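Local coordinates for aldehyde reductase YahK (Escherichia coli, PDB 1UUF), which reduces a wide range of aldehydes to their alcohols with NADPH, as a member of the zinc-containing alcohol dehydrogenase family, at residues 96-110 / 155-167. Numbering follows the deposited sequence.
Sequences EKYAPGDLVGVGCIV and VHERYVLRIRHPQ
Val104 and Arg162 form an antiparallel non-hydrogen-bonded pair and Gly105 and Leu161 the hydrogen-bonded pair beside it, where Leu161 N reaches Gly105 O at 2.8 Å and Gly105 N returns to Leu161 O; Ile163 N to Leu103 O extends the ladder. Just outside this short ladder, the Tyr98 ring lies over Val160: CG1 of the valine stands 4.1 Å from the ring centroid, 22° off the normal, a CH-pi contact, and also packs on Val104 CB. The phenol OH donates to Val160 O at 2.5 Å, from above the carbonyl plane rather than along a lone pair. The Glu157 carboxylate accepts from the backbone amides of Glu96 and Lys97, the two residues before Tyr98. With chi1 at 72° its CG sits between backbone N and carbonyl carbon, and the extended chain brings OE2 to within 2.9 Å of Lys97 N on its syn lone pair, while OE1 accepts from Glu96 N. Lys97 bends at chi3, and its NZ donates to Glu157 O at 3.0 Å, on the opposite face of that carbonyl from Val160 N. Arg162 lays its guanidinium nearly flat on the Asp102 carboxylate, the planes 15° apart; since OD1 is 3.5 Å from NH2 and well out of plane, this salt bridge rests on charge alone. Water links Arg162 NH1 to Lys97 O. At the far end, Ile109 CG2 meets Tyr159 CD2 at 3.6 Å, and a water accepts from Gly107 N and donates to Ile109 O and Tyr159 O. The contact belongs to the GroES-like catalytic domain: strand 103-106 lies between 161-162 and 84-91, Leu161 packs on helix 317-330, and Leu103 and Ile163 share Leu170 of helix 170-173.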
ATOM      1  N   GLU A  96      10.158 -33.720  17.949  1.00 23.45           N
ATOM      2  CA  GLU A  96       8.940 -34.503  17.752  1.00 25.28           C
ATOM      3  C   GLU A  96       8.468 -34.562  16.304  1.00 23.89           C
ATOM      4  O   GLU A  96       7.703 -35.450  15.932  1.00 24.76           O
ATOM      5  CB  GLU A  96       7.816 -33.933  18.619  1.00 27.16           C
ATOM      6  CG  GLU A  96       8.244 -33.597  20.036  1.00 32.22           C
ATOM      7  CD  GLU A  96       7.075 -33.235  20.927  1.00 34.98           C
ATOM      8  OE1 GLU A  96       6.263 -34.134  21.232  1.00 35.44           O
ATOM      9  OE2 GLU A  96       6.966 -32.055  21.319  1.00 38.43           O
ATOM     10  N   LYS A  97       8.931 -33.621  15.489  1.00 21.49           N
ATOM     11  CA  LYS A  97       8.526 -33.551  14.088  1.00 20.73           C
ATOM     12  C   LYS A  97       9.328 -34.426  13.131  1.00 19.54           C
ATOM     13  O   LYS A  97       8.786 -34.921  12.139  1.00 18.60           O
ATOM     14  CB  LYS A  97       8.616 -32.104  13.593  1.00 21.99           C
ATOM     15  CG  LYS A  97       7.723 -31.111  14.322  1.00 23.21           C
ATOM     16  CD  LYS A  97       8.117 -29.669  13.999  1.00 23.95           C
ATOM     17  CE  LYS A  97       8.042 -29.370  12.507  1.00 25.45           C
ATOM     18  NZ  LYS A  97       8.445 -27.959  12.204  1.00 25.16           N
ATOM     19  N   TYR A  98      10.611 -34.617  13.420  1.00 18.76           N
ATOM     20  CA  TYR A  98      11.472 -35.373  12.522  1.00 17.25           C
ATOM     21  C   TYR A  98      12.205 -36.584  13.070  1.00 17.27           C
ATOM     22  O   TYR A  98      12.362 -36.746  14.277  1.00 17.33           O
ATOM     23  CB  TYR A  98      12.492 -34.420  11.897  1.00 16.62           C
ATOM     24  CG  TYR A  98      11.830 -33.248  11.223  1.00 16.15           C
ATOM     25  CD1 TYR A  98      11.707 -32.017  11.870  1.00 15.86           C
ATOM     26  CD2 TYR A  98      11.238 -33.399   9.972  1.00 16.27           C
ATOM     27  CE1 TYR A  98      10.996 -30.965  11.283  1.00 15.35           C
ATOM     28  CE2 TYR A  98      10.526 -32.364   9.382  1.00 15.18           C
ATOM     29  CZ  TYR A  98      10.405 -31.155  10.041  1.00 15.79           C
ATOM     30  OH  TYR A  98       9.659 -30.155   9.463  1.00 16.94           O
ATOM     31  N   ALA A  99      12.656 -37.422  12.142  1.00 17.26           N
ATOM     32  CA  ALA A  99      13.394 -38.637  12.452  1.00 17.93           C
ATOM     33  C   ALA A  99      14.459 -38.860  11.379  1.00 19.36           C
ATOM     34  O   ALA A  99      14.327 -38.387  10.247  1.00 17.34           O
ATOM     35  CB  ALA A  99      12.446 -39.823  12.495  1.00 17.58           C
ATOM     36  N   PRO A 100      15.537 -39.580  11.721  1.00 19.99           N
ATOM     37  CA  PRO A 100      16.592 -39.833  10.738  1.00 20.48           C
ATOM     38  C   PRO A 100      15.989 -40.410   9.462  1.00 20.28           C
ATOM     39  O   PRO A 100      15.095 -41.256   9.522  1.00 21.04           O
ATOM     40  CB  PRO A 100      17.494 -40.832  11.458  1.00 19.53           C
ATOM     41  CG  PRO A 100      17.366 -40.406  12.887  1.00 21.43           C
ATOM     42  CD  PRO A 100      15.881 -40.172  13.025  1.00 21.21           C
ATOM     43  N   GLY A 101      16.471 -39.942   8.316  1.00 19.62           N
ATOM     44  CA  GLY A 101      15.964 -40.426   7.044  1.00 19.72           C
ATOM     45  C   GLY A 101      14.976 -39.489   6.369  1.00 18.97           C
ATOM     46  O   GLY A 101      14.787 -39.551   5.154  1.00 20.34           O
ATOM     47  N   ASP A 102      14.343 -38.619   7.149  1.00 17.07           N
ATOM     48  CA  ASP A 102      13.372 -37.676   6.598  1.00 16.47           C
ATOM     49  C   ASP A 102      13.990 -36.696   5.607  1.00 15.75           C
ATOM     50  O   ASP A 102      15.134 -36.273   5.768  1.00 14.75           O
ATOM     51  CB  ASP A 102      12.717 -36.855   7.710  1.00 16.18           C
ATOM     52  CG  ASP A 102      11.761 -37.662   8.559  1.00 18.34           C
ATOM     53  OD1 ASP A 102      11.435 -38.810   8.185  1.00 17.43           O
ATOM     54  OD2 ASP A 102      11.322 -37.133   9.603  1.00 19.28           O
ATOM     55  N   LEU A 103      13.220 -36.344   4.581  1.00 14.54           N
ATOM     56  CA  LEU A 103      13.657 -35.362   3.597  1.00 13.61           C
ATOM     57  C   LEU A 103      13.175 -34.041   4.179  1.00 12.21           C
ATOM     58  O   LEU A 103      11.988 -33.881   4.477  1.00 11.44           O
ATOM     59  CB  LEU A 103      12.998 -35.611   2.237  1.00 14.40           C
ATOM     60  CG  LEU A 103      13.409 -36.903   1.526  1.00 16.87           C
ATOM     61  CD1 LEU A 103      12.701 -36.997   0.181  1.00 18.57           C
ATOM     62  CD2 LEU A 103      14.918 -36.918   1.331  1.00 20.16           C
ATOM     63  N   VAL A 104      14.095 -33.100   4.359  1.00 12.58           N
ATOM     64  CA  VAL A 104      13.749 -31.816   4.956  1.00 10.56           C
ATOM     65  C   VAL A 104      14.332 -30.619   4.232  1.00 10.19           C
ATOM     66  O   VAL A 104      15.208 -30.750   3.381  1.00 10.74           O
ATOM     67  CB  VAL A 104      14.234 -31.744   6.414  1.00 11.20           C
ATOM     68  CG1 VAL A 104      13.430 -32.702   7.286  1.00 10.39           C
ATOM     69  CG2 VAL A 104      15.718 -32.087   6.475  1.00 11.84           C
ATOM     70  N   GLY A 105      13.836 -29.442   4.595  1.00 10.77           N
ATOM     71  CA  GLY A 105      14.325 -28.222   3.989  1.00 10.32           C
ATOM     72  C   GLY A 105      14.492 -27.129   5.024  1.00 10.48           C
ATOM     73  O   GLY A 105      13.899 -27.184   6.104  1.00 10.78           O
ATOM     74  N   VAL A 106      15.327 -26.149   4.692  1.00  9.48           N
ATOM     75  CA  VAL A 106      15.578 -25.003   5.553  1.00  9.75           C
ATOM     76  C   VAL A 106      15.599 -23.790   4.638  1.00  9.59           C
ATOM     77  O   VAL A 106      16.198 -23.832   3.559  1.00  9.64           O
ATOM     78  CB  VAL A 106      16.935 -25.108   6.269  1.00 10.04           C
ATOM     79  CG1 VAL A 106      17.178 -23.857   7.109  1.00  8.31           C
ATOM     80  CG2 VAL A 106      16.958 -26.345   7.153  1.00 10.69           C
ATOM     81  N   GLY A 107      14.934 -22.724   5.065  1.00  9.29           N
ATOM     82  CA  GLY A 107      14.883 -21.505   4.276  1.00 10.27           C
ATOM     83  C   GLY A 107      15.801 -20.419   4.808  1.00 10.25           C
ATOM     84  O   GLY A 107      16.943 -20.689   5.195  1.00  9.00           O
ATOM     85  N   CYS A 108      15.295 -19.189   4.843  1.00  9.86           N
ATOM     86  CA  CYS A 108      16.073 -18.038   5.300  1.00 11.43           C
ATOM     87  C   CYS A 108      16.127 -17.854   6.810  1.00 11.49           C
ATOM     88  O   CYS A 108      16.924 -17.055   7.304  1.00 12.19           O
ATOM     89  CB  CYS A 108      15.510 -16.753   4.693  1.00 10.71           C
ATOM     90  SG  CYS A 108      15.530 -16.702   2.904  1.00 13.96           S
ATOM     91  N   ILE A 109      15.287 -18.591   7.532  1.00 11.34           N
ATOM     92  CA  ILE A 109      15.197 -18.485   8.990  1.00 11.39           C
ATOM     93  C   ILE A 109      15.665 -19.730   9.730  1.00 11.45           C
ATOM     94  O   ILE A 109      15.242 -20.840   9.400  1.00 10.79           O
ATOM     95  CB  ILE A 109      13.736 -18.266   9.435  1.00 11.50           C
ATOM     96  CG1 ILE A 109      13.094 -17.147   8.615  1.00 14.12           C
ATOM     97  CG2 ILE A 109      13.687 -17.959  10.929  1.00 12.92           C
ATOM     98  CD1 ILE A 109      11.599 -17.035   8.825  1.00 15.20           C
ATOM     99  N   VAL A 110      16.530 -19.552  10.730  1.00 10.73           N
ATOM    100  CA  VAL A 110      16.975 -20.688  11.536  1.00 11.06           C
ATOM    101  C   VAL A 110      16.567 -20.517  13.001  1.00 12.00           C
ATOM    102  O   VAL A 110      16.684 -21.451  13.792  1.00 13.47           O
ATOM    103  CB  VAL A 110      18.506 -20.938  11.445  1.00 12.02           C
ATOM    104  CG1 VAL A 110      18.856 -21.493  10.060  1.00 10.64           C
ATOM    105  CG2 VAL A 110      19.274 -19.657  11.723  1.00 12.49           C
ATOM    106  N   VAL A 155      19.687 -27.214  12.778  1.00 12.04           N
ATOM    107  CA  VAL A 155      18.631 -26.232  13.001  1.00 12.55           C
ATOM    108  C   VAL A 155      17.563 -26.710  13.977  1.00 12.74           C
ATOM    109  O   VAL A 155      17.207 -27.889  13.995  1.00 13.28           O
ATOM    110  CB  VAL A 155      17.932 -25.898  11.655  1.00 11.96           C
ATOM    111  CG1 VAL A 155      16.911 -24.775  11.841  1.00 10.80           C
ATOM    112  CG2 VAL A 155      18.971 -25.521  10.608  1.00 12.71           C
ATOM    113  N   HIS A 156      17.062 -25.778  14.786  1.00 13.67           N
ATOM    114  CA  HIS A 156      15.997 -26.051  15.752  1.00 13.80           C
ATOM    115  C   HIS A 156      14.827 -26.566  14.907  1.00 14.99           C
ATOM    116  O   HIS A 156      14.499 -25.963  13.887  1.00 14.71           O
ATOM    117  CB  HIS A 156      15.628 -24.746  16.465  1.00 17.28           C
ATOM    118  CG  HIS A 156      14.569 -24.894  17.513  1.00 20.48           C
ATOM    119  ND1 HIS A 156      13.269 -25.245  17.217  1.00 22.12           N
ATOM    120  CD2 HIS A 156      14.612 -24.710  18.854  1.00 21.85           C
ATOM    121  CE1 HIS A 156      12.557 -25.269  18.330  1.00 22.56           C
ATOM    122  NE2 HIS A 156      13.348 -24.947  19.338  1.00 23.50           N
ATOM    123  N   GLU A 157      14.195 -27.663  15.323  1.00 14.64           N
ATOM    124  CA  GLU A 157      13.112 -28.245  14.528  1.00 14.25           C
ATOM    125  C   GLU A 157      11.950 -27.325  14.171  1.00 12.84           C
ATOM    126  O   GLU A 157      11.238 -27.591  13.203  1.00 12.87           O
ATOM    127  CB  GLU A 157      12.555 -29.514  15.188  1.00 15.72           C
ATOM    128  CG  GLU A 157      11.734 -29.289  16.440  1.00 18.82           C
ATOM    129  CD  GLU A 157      10.852 -30.485  16.769  1.00 21.51           C
ATOM    130  OE1 GLU A 157      10.340 -30.554  17.905  1.00 23.53           O
ATOM    131  OE2 GLU A 157      10.661 -31.352  15.888  1.00 23.75           O
ATOM    132  N   ARG A 158      11.746 -26.250  14.924  1.00 13.88           N
ATOM    133  CA  ARG A 158      10.644 -25.345  14.605  1.00 13.87           C
ATOM    134  C   ARG A 158      10.851 -24.688  13.244  1.00 13.60           C
ATOM    135  O   ARG A 158       9.890 -24.292  12.578  1.00 13.03           O
ATOM    136  CB  ARG A 158      10.499 -24.252  15.674  1.00 14.51           C
ATOM    137  CG  ARG A 158       9.527 -23.130  15.277  1.00 14.99           C
ATOM    138  CD  ARG A 158       9.211 -22.203  16.443  1.00 16.99           C
ATOM    139  NE  ARG A 158       8.320 -21.111  16.055  1.00 16.44           N
ATOM    140  CZ  ARG A 158       7.677 -20.329  16.917  1.00 17.63           C
ATOM    141  NH1 ARG A 158       7.824 -20.518  18.223  1.00 18.08           N
ATOM    142  NH2 ARG A 158       6.884 -19.358  16.478  1.00 16.48           N
ATOM    143  N   TYR A 159      12.106 -24.595  12.819  1.00 11.67           N
ATOM    144  CA  TYR A 159      12.418 -23.948  11.553  1.00 11.55           C
ATOM    145  C   TYR A 159      12.811 -24.892  10.429  1.00 11.00           C
ATOM    146  O   TYR A 159      13.279 -24.455   9.378  1.00 13.74           O
ATOM    147  CB  TYR A 159      13.504 -22.899  11.792  1.00 10.86           C
ATOM    148  CG  TYR A 159      13.153 -21.997  12.951  1.00 10.75           C
ATOM    149  CD1 TYR A 159      13.457 -22.365  14.266  1.00 12.18           C
ATOM    150  CD2 TYR A 159      12.427 -20.825  12.748  1.00 10.06           C
ATOM    151  CE1 TYR A 159      13.036 -21.586  15.345  1.00 12.45           C
ATOM    152  CE2 TYR A 159      12.003 -20.043  13.817  1.00 11.56           C
ATOM    153  CZ  TYR A 159      12.310 -20.429  15.111  1.00 13.41           C
ATOM    154  OH  TYR A 159      11.870 -19.665  16.166  1.00 12.79           O
ATOM    155  N   VAL A 160      12.617 -26.187  10.649  1.00  9.96           N
ATOM    156  CA  VAL A 160      12.934 -27.184   9.633  1.00 10.36           C
ATOM    157  C   VAL A 160      11.617 -27.604   8.995  1.00 10.91           C
ATOM    158  O   VAL A 160      10.639 -27.852   9.699  1.00 13.00           O
ATOM    159  CB  VAL A 160      13.622 -28.418  10.253  1.00  9.92           C
ATOM    160  CG1 VAL A 160      13.854 -29.484   9.183  1.00 11.68           C
ATOM    161  CG2 VAL A 160      14.953 -28.005  10.876  1.00 12.22           C
ATOM    162  N   LEU A 161      11.601 -27.678   7.668  1.00 11.27           N
ATOM    163  CA  LEU A 161      10.400 -28.048   6.915  1.00 10.14           C
ATOM    164  C   LEU A 161      10.472 -29.480   6.409  1.00  9.10           C
ATOM    165  O   LEU A 161      11.554 -30.003   6.177  1.00 11.13           O
ATOM    166  CB  LEU A 161      10.227 -27.118   5.711  1.00 10.84           C
ATOM    167  CG  LEU A 161       9.990 -25.618   5.917  1.00 12.45           C
ATOM    168  CD1 LEU A 161       8.771 -25.412   6.797  1.00 12.38           C
ATOM    169  CD2 LEU A 161      11.219 -24.967   6.537  1.00 13.29           C
ATOM    170  N   ARG A 162       9.311 -30.103   6.223  1.00 10.77           N
ATOM    171  CA  ARG A 162       9.256 -31.472   5.723  1.00 11.59           C
ATOM    172  C   ARG A 162       8.974 -31.461   4.221  1.00 11.98           C
ATOM    173  O   ARG A 162       8.032 -30.806   3.771  1.00 12.00           O
ATOM    174  CB  ARG A 162       8.146 -32.251   6.441  1.00 13.08           C
ATOM    175  CG  ARG A 162       8.058 -33.732   6.068  1.00 15.86           C
ATOM    176  CD  ARG A 162       9.302 -34.490   6.520  1.00 20.28           C
ATOM    177  NE  ARG A 162       9.215 -35.924   6.253  1.00 21.57           N
ATOM    178  CZ  ARG A 162       8.423 -36.765   6.913  1.00 21.24           C
ATOM    179  NH1 ARG A 162       7.642 -36.322   7.890  1.00 22.06           N
ATOM    180  NH2 ARG A 162       8.405 -38.052   6.591  1.00 21.48           N
ATOM    181  N   ILE A 163       9.798 -32.175   3.457  1.00  9.80           N
ATOM    182  CA  ILE A 163       9.628 -32.271   2.009  1.00 10.79           C
ATOM    183  C   ILE A 163       8.815 -33.524   1.696  1.00 12.81           C
ATOM    184  O   ILE A 163       9.149 -34.617   2.157  1.00 12.43           O
ATOM    185  CB  ILE A 163      10.984 -32.377   1.279  1.00 11.00           C
ATOM    186  CG1 ILE A 163      11.836 -31.143   1.583  1.00 14.12           C
ATOM    187  CG2 ILE A 163      10.765 -32.556  -0.221  1.00 10.89           C
ATOM    188  CD1 ILE A 163      11.141 -29.826   1.327  1.00 15.13           C
ATOM    189  N   ARG A 164       7.749 -33.353   0.917  1.00 13.62           N
ATOM    190  CA  ARG A 164       6.870 -34.456   0.546  1.00 15.50           C
ATOM    191  C   ARG A 164       7.009 -34.861  -0.924  1.00 16.33           C
ATOM    192  O   ARG A 164       6.392 -35.834  -1.369  1.00 16.83           O
ATOM    193  CB  ARG A 164       5.414 -34.085   0.843  1.00 15.32           C
ATOM    194  CG  ARG A 164       5.102 -33.885   2.326  1.00 20.25           C
ATOM    195  CD  ARG A 164       5.267 -35.176   3.123  1.00 24.32           C
ATOM    196  NE  ARG A 164       4.898 -35.000   4.527  1.00 27.31           N
ATOM    197  CZ  ARG A 164       4.888 -35.976   5.432  1.00 29.12           C
ATOM    198  NH1 ARG A 164       5.224 -37.213   5.087  1.00 30.12           N
ATOM    199  NH2 ARG A 164       4.541 -35.715   6.685  1.00 30.69           N
ATOM    200  N   HIS A 165       7.809 -34.110  -1.675  1.00 14.10           N
ATOM    201  CA  HIS A 165       8.052 -34.420  -3.082  1.00 14.67           C
ATOM    202  C   HIS A 165       8.861 -35.711  -3.148  1.00 15.43           C
ATOM    203  O   HIS A 165       9.532 -36.078  -2.182  1.00 16.37           O
ATOM    204  CB  HIS A 165       8.901 -33.334  -3.744  1.00 12.70           C
ATOM    205  CG  HIS A 165       8.189 -32.037  -3.970  1.00 12.38           C
ATOM    206  ND1 HIS A 165       7.890 -31.568  -5.231  1.00 14.67           N
ATOM    207  CD2 HIS A 165       7.779 -31.081  -3.105  1.00 10.12           C
ATOM    208  CE1 HIS A 165       7.332 -30.373  -5.131  1.00  9.42           C
ATOM    209  NE2 HIS A 165       7.254 -30.055  -3.851  1.00 15.05           N
ATOM    210  N   PRO A 166       8.814 -36.415  -4.290  1.00 16.35           N
ATOM    211  CA  PRO A 166       9.586 -37.656  -4.420  1.00 18.08           C
ATOM    212  C   PRO A 166      11.062 -37.271  -4.330  1.00 18.40           C
ATOM    213  O   PRO A 166      11.443 -36.189  -4.779  1.00 18.29           O
ATOM    214  CB  PRO A 166       9.209 -38.151  -5.813  1.00 18.37           C
ATOM    215  CG  PRO A 166       7.815 -37.642  -5.986  1.00 20.02           C
ATOM    216  CD  PRO A 166       7.915 -36.233  -5.444  1.00 16.23           C
ATOM    217  N   GLN A 167      11.897 -38.139  -3.766  1.00 18.99           N
ATOM    218  CA  GLN A 167      13.313 -37.813  -3.625  1.00 20.43           C
ATOM    219  C   GLN A 167      14.021 -37.420  -4.920  1.00 19.72           C
ATOM    220  O   GLN A 167      14.968 -36.631  -4.895  1.00 18.08           O
ATOM    221  CB  GLN A 167      14.070 -38.968  -2.960  1.00 23.76           C
ATOM    222  CG  GLN A 167      14.121 -40.249  -3.767  1.00 29.91           C
ATOM    223  CD  GLN A 167      14.935 -41.333  -3.081  1.00 33.19           C
ATOM    224  OE1 GLN A 167      15.032 -42.457  -3.573  1.00 37.73           O
ATOM    225  NE2 GLN A 167      15.525 -40.997  -1.938  1.00 34.85           N
TER
HETATM  226  O   HOH W   1       7.434 -34.063   9.791  1.00 22.14           O
HETATM  227  O   HOH W   2      10.777 -37.911   4.113  1.00 19.65           O
HETATM  228  O   HOH W   3      13.806 -22.385   7.762  1.00  9.49           O
HETATM  229  O   HOH W   4      18.353 -23.067  14.866  1.00 14.24           O